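Local coordinates for protein small ribosomal subunit biogenesis GTPase RsgA (Thermotoga maritima, PDB 1U0L) that probably hydrolyses GTP slowly, as a circularly permuted zinc-containing GTPase, and assists the late maturation of the 30S ribosomal subunit, at residues Q87-V92 against S172-L177; I104-V109 against L234-I239; K254-S259 against C269-A274; D260-D265 against K290-L295. One frame throughout, in Å; residues are numbered along the deposited sequence.

Contact 1: Q87-V92 against S172-L177; sequences QVILVV and STMAGL
I89 and M174 lie side by side on neighbouring parallel strands in the middle of the P-loop GTPase sheet, strand 87-92 pairing with strand 171-175, which feeds directly into the nucleotide-binding loop. Four backbone hydrogen bonds, each 2.8 Å, lace them: T173 N to Q87 O, I89 N to T173 O, A175 N to I89 O and V91 N to A175 O. On the face of Q87, I89, S172 and M174 the main bump is the thioether of M174. Bends at chi2 (-120°) and chi3 (67°) curl it back across the gap, so that its CE settles on I89 CG2, 3.3 Å away, with V91 CG2 more loosely beside it. S172 is small here, its OG lying beside Q87 CB, and L167 of helix 160-167 covers both S172 and I89. On the other face the relief is gentler. V88 CG2 stands alongside T173 CG2 (3.9 Å), while V88 CG1 leans over the low spot left by A175, 4.0 Å from its CB. L90 reaches back with CD2 to A175 O; its CD1 branch packs on F107 of helix 101-113, and the side chain also touches L108. Beyond A175 the chains part at G176, where the P-loop begins: a CB there would run into V91 O, and G176 O accepts a hydrogen bond from K182. The widening gap is bridged by one water, which donates to V91 O at 3.1 Å and accepts from L177 N at 2.9 Å.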
loop_
_atom_site.group_PDB
_atom_site.type_symbol
_atom_site.label_atom_id
_atom_site.label_comp_id
_atom_site.label_asym_id
_atom_site.label_seq_id
_atom_site.Cartn_x
_atom_site.Cartn_y
_atom_site.Cartn_z
ATOM N N GLN A 87 -0.537 2.473 -5.365
ATOM C CA GLN A 87 -1.478 2.601 -4.261
ATOM C C GLN A 87 -1.548 1.541 -3.197
ATOM O O GLN A 87 -1.238 0.366 -3.403
ATOM C CB GLN A 87 -2.905 2.759 -4.776
ATOM C CG GLN A 87 -3.250 4.122 -5.259
ATOM C CD GLN A 87 -4.693 4.216 -5.670
ATOM O OE1 GLN A 87 -5.212 3.331 -6.349
ATOM N NE2 GLN A 87 -5.353 5.296 -5.270
ATOM N N VAL A 88 -2.024 2.013 -2.054
ATOM C CA VAL A 88 -2.254 1.218 -0.876
ATOM C C VAL A 88 -3.722 1.439 -0.607
ATOM O O VAL A 88 -4.157 2.584 -0.434
ATOM C CB VAL A 88 -1.492 1.749 0.313
ATOM C CG1 VAL A 88 -1.932 1.013 1.562
ATOM C CG2 VAL A 88 -0.007 1.592 0.079
ATOM N N ILE A 89 -4.501 0.364 -0.626
ATOM C CA ILE A 89 -5.924 0.477 -0.333
ATOM C C ILE A 89 -5.980 0.026 1.102
ATOM O O ILE A 89 -5.775 -1.154 1.401
ATOM C CB ILE A 89 -6.753 -0.455 -1.177
ATOM C CG1 ILE A 89 -6.515 -0.166 -2.661
ATOM C CG2 ILE A 89 -8.210 -0.290 -0.810
ATOM C CD1 ILE A 89 -6.997 1.212 -3.125
ATOM N N LEU A 90 -6.217 0.979 1.991
ATOM C CA LEU A 90 -6.251 0.691 3.413
ATOM C C LEU A 90 -7.669 0.399 3.867
ATOM O O LEU A 90 -8.476 1.311 4.046
ATOM C CB LEU A 90 -5.673 1.873 4.195
ATOM C CG LEU A 90 -4.763 1.508 5.371
ATOM C CD1 LEU A 90 -4.463 2.753 6.262
ATOM C CD2 LEU A 90 -5.446 0.419 6.165
ATOM N N VAL A 91 -7.980 -0.878 4.030
ATOM C CA VAL A 91 -9.313 -1.231 4.467
ATOM C C VAL A 91 -9.352 -1.209 5.985
ATOM O O VAL A 91 -8.565 -1.868 6.667
ATOM C CB VAL A 91 -9.752 -2.587 3.901
ATOM C CG1 VAL A 91 -11.043 -3.026 4.530
ATOM C CG2 VAL A 91 -9.965 -2.451 2.419
ATOM N N VAL A 92 -10.277 -0.413 6.495
ATOM C CA VAL A 92 -10.436 -0.212 7.915
ATOM C C VAL A 92 -11.808 -0.642 8.404
ATOM O O VAL A 92 -12.793 -0.596 7.672
ATOM C CB VAL A 92 -10.174 1.272 8.237
ATOM C CG1 VAL A 92 -11.046 1.741 9.384
ATOM C CG2 VAL A 92 -8.699 1.459 8.552
ATOM N N SER A 172 -2.241 -1.718 -7.471
ATOM C CA SER A 172 -2.572 -1.487 -6.071
ATOM C C SER A 172 -2.357 -2.629 -5.085
ATOM O O SER A 172 -2.415 -3.802 -5.445
ATOM C CB SER A 172 -4.020 -1.003 -5.957
ATOM O OG SER A 172 -4.136 0.356 -6.346
ATOM N N THR A 173 -2.097 -2.267 -3.830
ATOM C CA THR A 173 -1.927 -3.266 -2.781
ATOM C C THR A 173 -2.927 -3.039 -1.643
ATOM O O THR A 173 -3.059 -1.938 -1.108
ATOM C CB THR A 173 -0.505 -3.274 -2.202
ATOM O OG1 THR A 173 -0.374 -4.389 -1.314
ATOM C CG2 THR A 173 -0.224 -1.990 -1.438
ATOM N N MET A 174 -3.643 -4.098 -1.292
ATOM C CA MET A 174 -4.628 -4.034 -0.224
ATOM C C MET A 174 -3.884 -4.136 1.099
ATOM O O MET A 174 -2.868 -4.827 1.196
ATOM C CB MET A 174 -5.620 -5.196 -0.349
ATOM C CG MET A 174 -6.152 -5.398 -1.758
ATOM S SD MET A 174 -7.914 -5.229 -1.861
ATOM C CE MET A 174 -8.077 -3.522 -1.504
ATOM N N ALA A 175 -4.384 -3.440 2.112
ATOM C CA ALA A 175 -3.762 -3.480 3.430
ATOM C C ALA A 175 -4.800 -3.285 4.536
ATOM O O ALA A 175 -5.759 -2.522 4.387
ATOM C CB ALA A 175 -2.685 -2.427 3.516
ATOM N N GLY A 176 -4.609 -3.994 5.642
ATOM C CA GLY A 176 -5.541 -3.898 6.750
ATOM C C GLY A 176 -5.531 -5.147 7.610
ATOM O O GLY A 176 -5.078 -6.202 7.166
ATOM N N LEU A 177 -6.019 -5.021 8.841
ATOM C CA LEU A 177 -6.084 -6.137 9.780
ATOM C C LEU A 177 -6.901 -7.335 9.246
ATOM O O LEU A 177 -7.916 -7.169 8.554
ATOM C CB LEU A 177 -6.686 -5.664 11.105
ATOM C CG LEU A 177 -5.907 -4.653 11.958
ATOM C CD1 LEU A 177 -6.817 -4.210 13.091
ATOM C CD2 LEU A 177 -4.619 -5.243 12.510
HETATM O O HOH W 1 -7.274 -2.492 9.396
#

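Contact 2: I104-V109 against L234-I239; sequences IDKFLV and LEINDI
F107 and L234 make the nearest backbone approach, CA to CA 6.8 Å, where the 104-109 part of helix 101-113 faces an irregular loop whose L234 takes a left-handed conformation (phi 30°), and no hydrogen bond joins the two. L234 drops its CD2 methyl straight over the centre of the F107 ring, a CH-pi contact 3.3 Å from the centroid and 15° off the ring normal. An alanine in place of F107 would leave that methyl without the face it rests on, and is likely to open a gap between the helix and the loop. Next along, the methylenes of K106 slant across both loop side chains: CG is 3.8 Å from L234 CD2 and also meets I236 CD1, though I236 is poorly ordered and its position less certain. With CG anti to the backbone N (chi1 172°), the lysine runs outward over the loop, and its NZ is hydrogen-bonded to Y102 OH one helical turn earlier. V109 CG1 meets I239 CD1 at 3.9 Å, with I236 CD1 also nearby. The loop follows strand 224-226, in a region that probably corresponds to switch II, as in related GTPases. It runs along helix 101-113 toward helix 241-244; M291 of helix 282-296 packs on both K106 and I236, and L108 leans on strand 117-122.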
loop_
_atom_site.group_PDB
_atom_site.type_symbol
_atom_site.label_atom_id
_atom_site.label_comp_id
_atom_site.label_asym_id
_atom_site.label_seq_id
_atom_site.Cartn_x
_atom_site.Cartn_y
_atom_site.Cartn_z
ATOM N N ILE A 104 -3.898 2.084 12.159
ATOM C CA ILE A 104 -4.133 2.865 10.948
ATOM C C ILE A 104 -2.961 3.794 10.609
ATOM O O ILE A 104 -2.552 3.890 9.448
ATOM C CB ILE A 104 -5.388 3.749 11.064
ATOM C CG1 ILE A 104 -6.643 2.899 11.187
ATOM C CG2 ILE A 104 -5.514 4.617 9.838
ATOM C CD1 ILE A 104 -7.907 3.716 11.251
ATOM N N ASP A 105 -2.426 4.482 11.613
ATOM C CA ASP A 105 -1.323 5.403 11.373
ATOM C C ASP A 105 -0.012 4.690 11.071
ATOM O O ASP A 105 0.854 5.231 10.376
ATOM C CB ASP A 105 -1.157 6.366 12.557
ATOM C CG ASP A 105 -2.348 7.289 12.711
ATOM O OD1 ASP A 105 -3.043 7.532 11.687
ATOM O OD2 ASP A 105 -2.586 7.774 13.842
ATOM N N LYS A 106 0.134 3.472 11.583
ATOM C CA LYS A 106 1.349 2.718 11.319
ATOM C C LYS A 106 1.301 2.303 9.851
ATOM O O LYS A 106 2.320 2.306 9.147
ATOM C CB LYS A 106 1.430 1.505 12.231
ATOM C CG LYS A 106 2.553 0.577 11.885
ATOM C CD LYS A 106 2.982 -0.244 13.060
ATOM C CE LYS A 106 3.623 0.640 14.114
ATOM N NZ LYS A 106 4.171 -0.190 15.235
ATOM N N PHE A 107 0.099 1.973 9.386
ATOM C CA PHE A 107 -0.094 1.590 7.995
ATOM C C PHE A 107 0.211 2.775 7.090
ATOM O O PHE A 107 0.945 2.635 6.101
ATOM C CB PHE A 107 -1.525 1.110 7.769
ATOM C CG PHE A 107 -1.678 -0.364 7.900
ATOM C CD1 PHE A 107 -2.735 -0.906 8.619
ATOM C CD2 PHE A 107 -0.757 -1.222 7.304
ATOM C CE1 PHE A 107 -2.876 -2.293 8.747
ATOM C CE2 PHE A 107 -0.884 -2.611 7.423
ATOM C CZ PHE A 107 -1.949 -3.150 8.150
ATOM N N LEU A 108 -0.351 3.936 7.434
ATOM C CA LEU A 108 -0.123 5.148 6.659
ATOM C C LEU A 108 1.364 5.500 6.669
ATOM O O LEU A 108 1.923 5.844 5.632
ATOM C CB LEU A 108 -0.952 6.306 7.223
ATOM C CG LEU A 108 -2.466 6.153 7.057
ATOM C CD1 LEU A 108 -3.187 7.229 7.846
ATOM C CD2 LEU A 108 -2.837 6.224 5.584
ATOM N N VAL A 109 2.008 5.399 7.829
ATOM C CA VAL A 109 3.432 5.697 7.921
ATOM C C VAL A 109 4.173 4.834 6.898
ATOM O O VAL A 109 5.019 5.329 6.152
ATOM C CB VAL A 109 3.986 5.409 9.335
ATOM C CG1 VAL A 109 5.505 5.439 9.316
ATOM C CG2 VAL A 109 3.470 6.449 10.318
ATOM N N LEU A 234 3.200 -5.182 9.620
ATOM C CA LEU A 234 3.364 -3.869 10.241
ATOM C C LEU A 234 4.756 -3.683 10.850
ATOM O O LEU A 234 4.886 -3.415 12.044
ATOM C CB LEU A 234 2.302 -3.690 11.332
ATOM C CG LEU A 234 0.842 -3.605 10.869
ATOM C CD1 LEU A 234 -0.091 -3.896 12.031
ATOM C CD2 LEU A 234 0.550 -2.216 10.288
ATOM N N GLU A 235 5.792 -3.823 10.031
ATOM C CA GLU A 235 7.157 -3.688 10.517
ATOM C C GLU A 235 7.807 -2.342 10.247
ATOM O O GLU A 235 8.276 -2.076 9.146
ATOM C CB GLU A 235 8.037 -4.793 9.938
ATOM C CG GLU A 235 7.838 -6.139 10.600
ATOM C CD GLU A 235 8.620 -7.249 9.916
ATOM O OE1 GLU A 235 8.636 -8.383 10.445
ATOM O OE2 GLU A 235 9.214 -6.987 8.848
ATOM N N ILE A 236 7.835 -1.507 11.277
ATOM C CA ILE A 236 8.443 -0.188 11.209
ATOM C C ILE A 236 9.753 -0.262 11.971
ATOM O O ILE A 236 9.776 -0.109 13.189
ATOM C CB ILE A 236 7.557 0.863 11.879
ATOM C CG1 ILE A 236 6.387 1.202 10.969
ATOM C CG2 ILE A 236 8.357 2.104 12.188
ATOM C CD1 ILE A 236 5.493 2.281 11.525
ATOM N N ASN A 237 10.845 -0.504 11.265
ATOM C CA ASN A 237 12.142 -0.613 11.922
ATOM C C ASN A 237 13.197 0.050 11.067
ATOM O O ASN A 237 14.160 0.623 11.576
ATOM C CB ASN A 237 12.501 -2.088 12.137
ATOM C CG ASN A 237 11.583 -2.773 13.136
ATOM O OD1 ASN A 237 11.654 -2.508 14.337
ATOM N ND2 ASN A 237 10.710 -3.653 12.644
ATOM N N ASP A 238 13.005 -0.035 9.758
ATOM C CA ASP A 238 13.933 0.559 8.818
ATOM C C ASP A 238 13.840 2.070 8.942
ATOM O O ASP A 238 14.481 2.806 8.186
ATOM C CB ASP A 238 13.578 0.133 7.395
ATOM C CG ASP A 238 13.382 -1.362 7.270
ATOM O OD1 ASP A 238 14.295 -2.121 7.662
ATOM O OD2 ASP A 238 12.314 -1.780 6.776
ATOM N N ILE A 239 13.042 2.532 9.902
ATOM C CA ILE A 239 12.865 3.959 10.102
ATOM C C ILE A 239 13.581 4.519 11.331
ATOM O O ILE A 239 13.418 4.019 12.447
ATOM C CB ILE A 239 11.373 4.320 10.195
ATOM C CG1 ILE A 239 10.642 3.887 8.915
ATOM C CG2 ILE A 239 11.221 5.831 10.410
ATOM C CD1 ILE A 239 9.143 4.218 8.912
#

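Contact 3: K254-S259 against C269-A274; sequences KQCFFS and CGVKEA. With ZN (zinc ion), chain D.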
loop_
_atom_site.group_PDB
_atom_site.type_symbol
_atom_site.label_atom_id
_atom_site.label_comp_id
_atom_site.label_asym_id
_atom_site.label_seq_id
_atom_site.Cartn_x
_atom_site.Cartn_y
_atom_site.Cartn_z
ATOM N N LYS A 254 4.065 23.138 9.533
ATOM C CA LYS A 254 4.200 23.613 10.907
ATOM C C LYS A 254 5.663 24.002 11.180
ATOM O O LYS A 254 6.589 23.284 10.786
ATOM C CB LYS A 254 3.760 22.512 11.879
ATOM C CG LYS A 254 2.699 22.934 12.880
ATOM C CD LYS A 254 1.317 23.095 12.239
ATOM C CE LYS A 254 0.762 21.764 11.735
ATOM N NZ LYS A 254 -0.628 21.857 11.193
ATOM N N GLN A 255 5.867 25.143 11.843
ATOM C CA GLN A 255 7.213 25.619 12.161
ATOM C C GLN A 255 7.539 25.485 13.640
ATOM O O GLN A 255 6.771 25.916 14.508
ATOM C CB GLN A 255 7.393 27.080 11.732
ATOM C CG GLN A 255 7.816 27.269 10.280
ATOM C CD GLN A 255 6.888 26.570 9.308
ATOM O OE1 GLN A 255 5.701 26.885 9.231
ATOM N NE2 GLN A 255 7.425 25.609 8.561
ATOM N N CYS A 256 8.692 24.882 13.908
ATOM C CA CYS A 256 9.176 24.661 15.264
ATOM C C CYS A 256 10.482 25.427 15.483
ATOM O O CYS A 256 11.312 25.534 14.572
ATOM C CB CYS A 256 9.422 23.163 15.504
ATOM S SG CYS A 256 7.948 22.122 15.464
ATOM N N PHE A 257 10.666 25.938 16.698
ATOM C CA PHE A 257 11.864 26.694 17.031
ATOM C C PHE A 257 13.140 26.053 16.500
ATOM O O PHE A 257 13.787 26.602 15.615
ATOM C CB PHE A 257 11.994 26.857 18.540
ATOM C CG PHE A 257 13.187 27.669 18.952
ATOM C CD1 PHE A 257 13.158 29.061 18.891
ATOM C CD2 PHE A 257 14.355 27.043 19.374
ATOM C CE1 PHE A 257 14.274 29.816 19.243
ATOM C CE2 PHE A 257 15.474 27.789 19.728
ATOM C CZ PHE A 257 15.432 29.179 19.661
ATOM N N PHE A 258 13.491 24.888 17.039
ATOM C CA PHE A 258 14.708 24.194 16.641
ATOM C C PHE A 258 14.748 23.625 15.233
ATOM O O PHE A 258 13.714 23.357 14.624
ATOM C CB PHE A 258 15.022 23.070 17.627
ATOM C CG PHE A 258 15.344 23.552 19.011
ATOM C CD1 PHE A 258 14.332 23.780 19.935
ATOM C CD2 PHE A 258 16.666 23.800 19.386
ATOM C CE1 PHE A 258 14.628 24.247 21.216
ATOM C CE2 PHE A 258 16.972 24.269 20.665
ATOM C CZ PHE A 258 15.952 24.493 21.580
ATOM N N SER A 259 15.972 23.455 14.732
ATOM C CA SER A 259 16.237 22.893 13.409
ATOM C C SER A 259 15.961 21.399 13.523
ATOM O O SER A 259 16.627 20.682 14.279
ATOM C CB SER A 259 17.703 23.134 13.017
ATOM O OG SER A 259 18.057 22.444 11.829
ATOM N N CYS A 269 7.301 23.968 19.792
ATOM C CA CYS A 269 6.983 23.158 18.635
ATOM C C CYS A 269 5.696 23.569 17.945
ATOM O O CYS A 269 4.636 23.551 18.558
ATOM C CB CYS A 269 6.878 21.704 19.072
ATOM S SG CYS A 269 6.371 20.620 17.764
ATOM N N GLY A 270 5.786 23.927 16.668
ATOM C CA GLY A 270 4.588 24.311 15.948
ATOM C C GLY A 270 3.607 23.154 15.893
ATOM O O GLY A 270 2.379 23.342 15.862
ATOM N N VAL A 271 4.159 21.947 15.870
ATOM C CA VAL A 271 3.341 20.759 15.840
ATOM C C VAL A 271 2.661 20.626 17.197
ATOM O O VAL A 271 1.434 20.521 17.262
ATOM C CB VAL A 271 4.179 19.505 15.556
ATOM C CG1 VAL A 271 3.336 18.274 15.817
ATOM C CG2 VAL A 271 4.646 19.511 14.108
ATOM N N LYS A 272 3.437 20.639 18.281
ATOM C CA LYS A 272 2.828 20.549 19.602
ATOM C C LYS A 272 1.824 21.679 19.802
ATOM O O LYS A 272 0.781 21.479 20.411
ATOM C CB LYS A 272 3.887 20.569 20.703
ATOM C CG LYS A 272 4.524 19.208 20.897
ATOM C CD LYS A 272 4.812 18.908 22.358
ATOM C CE LYS A 272 6.136 19.492 22.775
ATOM N NZ LYS A 272 6.387 19.253 24.216
ATOM N N GLU A 273 2.128 22.858 19.268
ATOM C CA GLU A 273 1.223 23.995 19.383
ATOM C C GLU A 273 -0.089 23.664 18.679
ATOM O O GLU A 273 -1.168 23.835 19.248
ATOM C CB GLU A 273 1.840 25.245 18.752
ATOM C CG GLU A 273 0.893 26.435 18.699
ATOM C CD GLU A 273 1.484 27.633 17.977
ATOM O OE1 GLU A 273 2.514 28.159 18.444
ATOM O OE2 GLU A 273 0.922 28.050 16.940
ATOM N N ALA A 274 0.021 23.181 17.443
ATOM C CA ALA A 274 -1.126 22.813 16.615
ATOM C C ALA A 274 -2.075 21.821 17.292
ATOM O O ALA A 274 -3.295 21.892 17.119
ATOM C CB ALA A 274 -0.633 22.230 15.291
HETATM ZN ZN ZN D . 8.511 20.357 16.757
#
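C256 and C269 meet at a zinc ion, which binds C256 SG at 2.3 Å and C269 SG at 2.4 Å; C261 and H263 complete the site. The C269 sulfur is also an acceptor: a chi1 of 176° swings it away from its own backbone N and toward the start of the helix, where it takes K272 N at 3.0 Å in a nearly straight bond (170°) and so serves as the N-cap of helix 270-277. The C256 sulfur lies 3.1 Å from G270 N, in the first turn. Both thiolates thus sit at the positive end of the helix dipole, which would probably ease their negative charge. This is a zinc-finger arrangement with a Cys-Cys-His-Cys ligand set, the fourth ligand capping a helix. Weaker backbone contact comes from G270, whose CA lies near Q255 O in a bent CA-H...O contact; a CB would collide with that oxygen. The apolar contacts belong to K254, whose chain, bent at chi2 and chi3, is laid along the start of the helix. Its CB touches V271 CG2 (3.8 Å), and its CD meets A274 CB at 3.7 Å. Replacing K254 with a serine would probably uncover the flank of V271 and A274. The same CG2 methyl of V271 also borders the zinc ligand H263.

Contact 4: D260-D265 against K290-L295; sequences DCNHVD and KMFYEL. With ZN (zinc ion), chain D.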
loop_
_atom_site.group_PDB
_atom_site.type_symbol
_atom_site.label_atom_id
_atom_site.label_comp_id
_atom_site.label_asym_id
_atom_site.label_seq_id
_atom_site.Cartn_x
_atom_site.Cartn_y
_atom_site.Cartn_z
ATOM N N ASP A 260 14.976 20.931 12.770
ATOM C CA ASP A 260 14.585 19.527 12.818
ATOM C C ASP A 260 14.193 19.142 14.250
ATOM O O ASP A 260 14.897 18.409 14.943
ATOM C CB ASP A 260 15.719 18.617 12.330
ATOM C CG ASP A 260 15.287 17.156 12.223
ATOM O OD1 ASP A 260 14.310 16.878 11.490
ATOM O OD2 ASP A 260 15.919 16.292 12.866
ATOM N N CYS A 261 13.056 19.667 14.679
ATOM C CA CYS A 261 12.518 19.396 15.993
ATOM C C CYS A 261 11.680 18.134 15.837
ATOM O O CYS A 261 10.827 18.074 14.955
ATOM C CB CYS A 261 11.631 20.560 16.406
ATOM S SG CYS A 261 10.575 20.241 17.799
ATOM N N ASN A 262 11.922 17.131 16.676
ATOM C CA ASN A 262 11.183 15.881 16.605
ATOM C C ASN A 262 9.763 15.970 17.155
ATOM O O ASN A 262 9.025 14.981 17.163
ATOM C CB ASN A 262 11.963 14.778 17.318
ATOM C CG ASN A 262 13.276 14.449 16.611
ATOM O OD1 ASN A 262 13.315 14.287 15.384
ATOM N ND2 ASN A 262 14.355 14.339 17.384
ATOM N N HIS A 263 9.385 17.157 17.618
ATOM C CA HIS A 263 8.042 17.402 18.134
ATOM C C HIS A 263 7.666 16.683 19.435
ATOM O O HIS A 263 6.492 16.657 19.805
ATOM C CB HIS A 263 7.014 17.056 17.055
ATOM C CG HIS A 263 7.436 17.454 15.675
ATOM N ND1 HIS A 263 7.523 18.768 15.274
ATOM C CD2 HIS A 263 7.830 16.709 14.615
ATOM C CE1 HIS A 263 7.953 18.817 14.026
ATOM N NE2 HIS A 263 8.147 17.580 13.603
ATOM N N VAL A 264 8.637 16.097 20.130
ATOM C CA VAL A 264 8.329 15.409 21.383
ATOM C C VAL A 264 8.552 16.336 22.579
ATOM O O VAL A 264 7.628 17.009 23.020
ATOM C CB VAL A 264 9.198 14.144 21.584
ATOM C CG1 VAL A 264 8.815 13.450 22.898
ATOM C CG2 VAL A 264 9.026 13.202 20.409
ATOM N N ASP A 265 9.784 16.374 23.084
ATOM C CA ASP A 265 10.136 17.205 24.228
ATOM C C ASP A 265 10.460 18.650 23.887
ATOM O O ASP A 265 10.147 19.558 24.660
ATOM C CB ASP A 265 11.331 16.618 24.985
ATOM C CG ASP A 265 10.932 15.495 25.929
ATOM O OD1 ASP A 265 9.831 15.575 26.517
ATOM O OD2 ASP A 265 11.727 14.546 26.093
ATOM N N LYS A 290 4.228 7.707 20.333
ATOM C CA LYS A 290 4.333 6.306 20.738
ATOM C C LYS A 290 5.306 5.616 19.792
ATOM O O LYS A 290 6.256 4.955 20.218
ATOM C CB LYS A 290 2.969 5.625 20.642
ATOM C CG LYS A 290 2.991 4.118 20.892
ATOM C CD LYS A 290 3.185 3.765 22.363
ATOM C CE LYS A 290 3.200 2.254 22.570
ATOM N NZ LYS A 290 2.009 1.598 21.958
ATOM N N MET A 291 5.065 5.783 18.493
ATOM C CA MET A 291 5.935 5.190 17.484
ATOM C C MET A 291 7.355 5.729 17.612
ATOM O O MET A 291 8.320 4.975 17.516
ATOM C CB MET A 291 5.384 5.452 16.076
ATOM C CG MET A 291 4.456 4.341 15.587
ATOM S SD MET A 291 3.917 4.432 13.875
ATOM C CE MET A 291 2.432 5.390 14.072
ATOM N N PHE A 292 7.475 7.033 17.840
ATOM C CA PHE A 292 8.775 7.660 17.992
ATOM C C PHE A 292 9.581 6.870 19.019
ATOM O O PHE A 292 10.610 6.267 18.697
ATOM C CB PHE A 292 8.623 9.111 18.463
ATOM C CG PHE A 292 9.926 9.847 18.576
ATOM C CD1 PHE A 292 10.496 10.445 17.463
ATOM C CD2 PHE A 292 10.629 9.867 19.776
ATOM C CE1 PHE A 292 11.758 11.048 17.539
ATOM C CE2 PHE A 292 11.893 10.466 19.863
ATOM C CZ PHE A 292 12.455 11.055 18.740
ATOM N N TYR A 293 9.101 6.866 20.258
ATOM C CA TYR A 293 9.781 6.158 21.334
ATOM C C TYR A 293 10.036 4.664 21.035
ATOM O O TYR A 293 11.059 4.096 21.451
ATOM C CB TYR A 293 8.983 6.351 22.627
ATOM C CG TYR A 293 9.186 7.725 23.252
ATOM C CD1 TYR A 293 8.176 8.336 23.999
ATOM C CD2 TYR A 293 10.394 8.411 23.101
ATOM C CE1 TYR A 293 8.359 9.595 24.573
ATOM C CE2 TYR A 293 10.590 9.670 23.675
ATOM C CZ TYR A 293 9.567 10.255 24.404
ATOM O OH TYR A 293 9.757 11.507 24.945
ATOM N N GLU A 294 9.114 4.041 20.304
ATOM C CA GLU A 294 9.249 2.639 19.930
ATOM C C GLU A 294 10.458 2.435 19.032
ATOM O O GLU A 294 11.093 1.383 19.070
ATOM C CB GLU A 294 8.000 2.160 19.201
ATOM C CG GLU A 294 6.942 1.589 20.113
ATOM C CD GLU A 294 5.651 1.270 19.389
ATOM O OE1 GLU A 294 5.707 0.679 18.287
ATOM O OE2 GLU A 294 4.578 1.604 19.927
ATOM N N LEU A 295 10.780 3.437 18.222
ATOM C CA LEU A 295 11.915 3.328 17.318
ATOM C C LEU A 295 13.231 3.600 18.035
ATOM O O LEU A 295 14.283 3.138 17.592
ATOM C CB LEU A 295 11.747 4.288 16.129
ATOM C CG LEU A 295 10.563 4.014 15.186
ATOM C CD1 LEU A 295 10.488 5.075 14.087
ATOM C CD2 LEU A 295 10.719 2.636 14.576
HETATM ZN ZN ZN D . 8.511 20.357 16.757
#
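V264 holds its CG2 methyl over one face of the F292 ring, 3.9 Å from the centroid and 17° off the normal, displaced toward the rim near CD2. The valine's other branch works separately: CG1, anti to the backbone N (chi1 -179°), comes obliquely onto the phenol end of Y293, 3.6 Å from CZ. The forked side chain thus spans two successive aromatics of helix 282-296, one branch on each, and Y293 in turn lays its CD2 at the edge of the F292 ring. N262 crosses F292 at about a right angle, its CB 3.7 Å from CE1 and its amide plane 42° from that of the ring. The amide oxygen of N262 is hydrogen-bonded to K245, so its polar end is held while its CB lies against carbon. D265 comes near the Y293 hydroxyl, its OD2 a loose 3.8 Å from OH.

These loop residues ride on the zinc site. C261 SG (2.3 Å) and H263 ND1 (2.4 Å) bind the metal, with C256 and C269 as the remaining ligands. H263 N donates to C261 SG at 3.3 Å, an amide-to-thiolate hydrogen bond as commonly seen around zinc-bound cysteines, and C261 O sits over the face of the imidazole. The ligands themselves do not touch 290-295; N262 and V264, their neighbours in sequence, do. Helix 282-296 also grips the loop earlier in its length, Y288 OH bonding N262 O and Y285 OH bonding H263 O. P241 of helix 241-244 flanks F292, while M291 meets helix 101-113 and L295 packs on L244, joining the zinc-binding part to the GTPase domain.

From the N terminus, strand 87-92 opens contact 1 and helix segment 104-109 opens contact 2; the chain then closes contact 1 at 172-177 and contact 2 at 234-239, so the two loops cross. They also touch, L90 packing on F107 where the central sheet meets helix 101-113. Further on, 254-259 opens contact 3 and 260-265 opens contact 4 directly after it; 269-274 closes contact 3 and 290-295 closes contact 4, a second crossing pair that shares the zinc ion. Contact 2 meets contact 4 through I236 against M291 and L295, so the sheet, the loop 234-239, the C-terminal helix and the zinc site form one continuous chain of contacts.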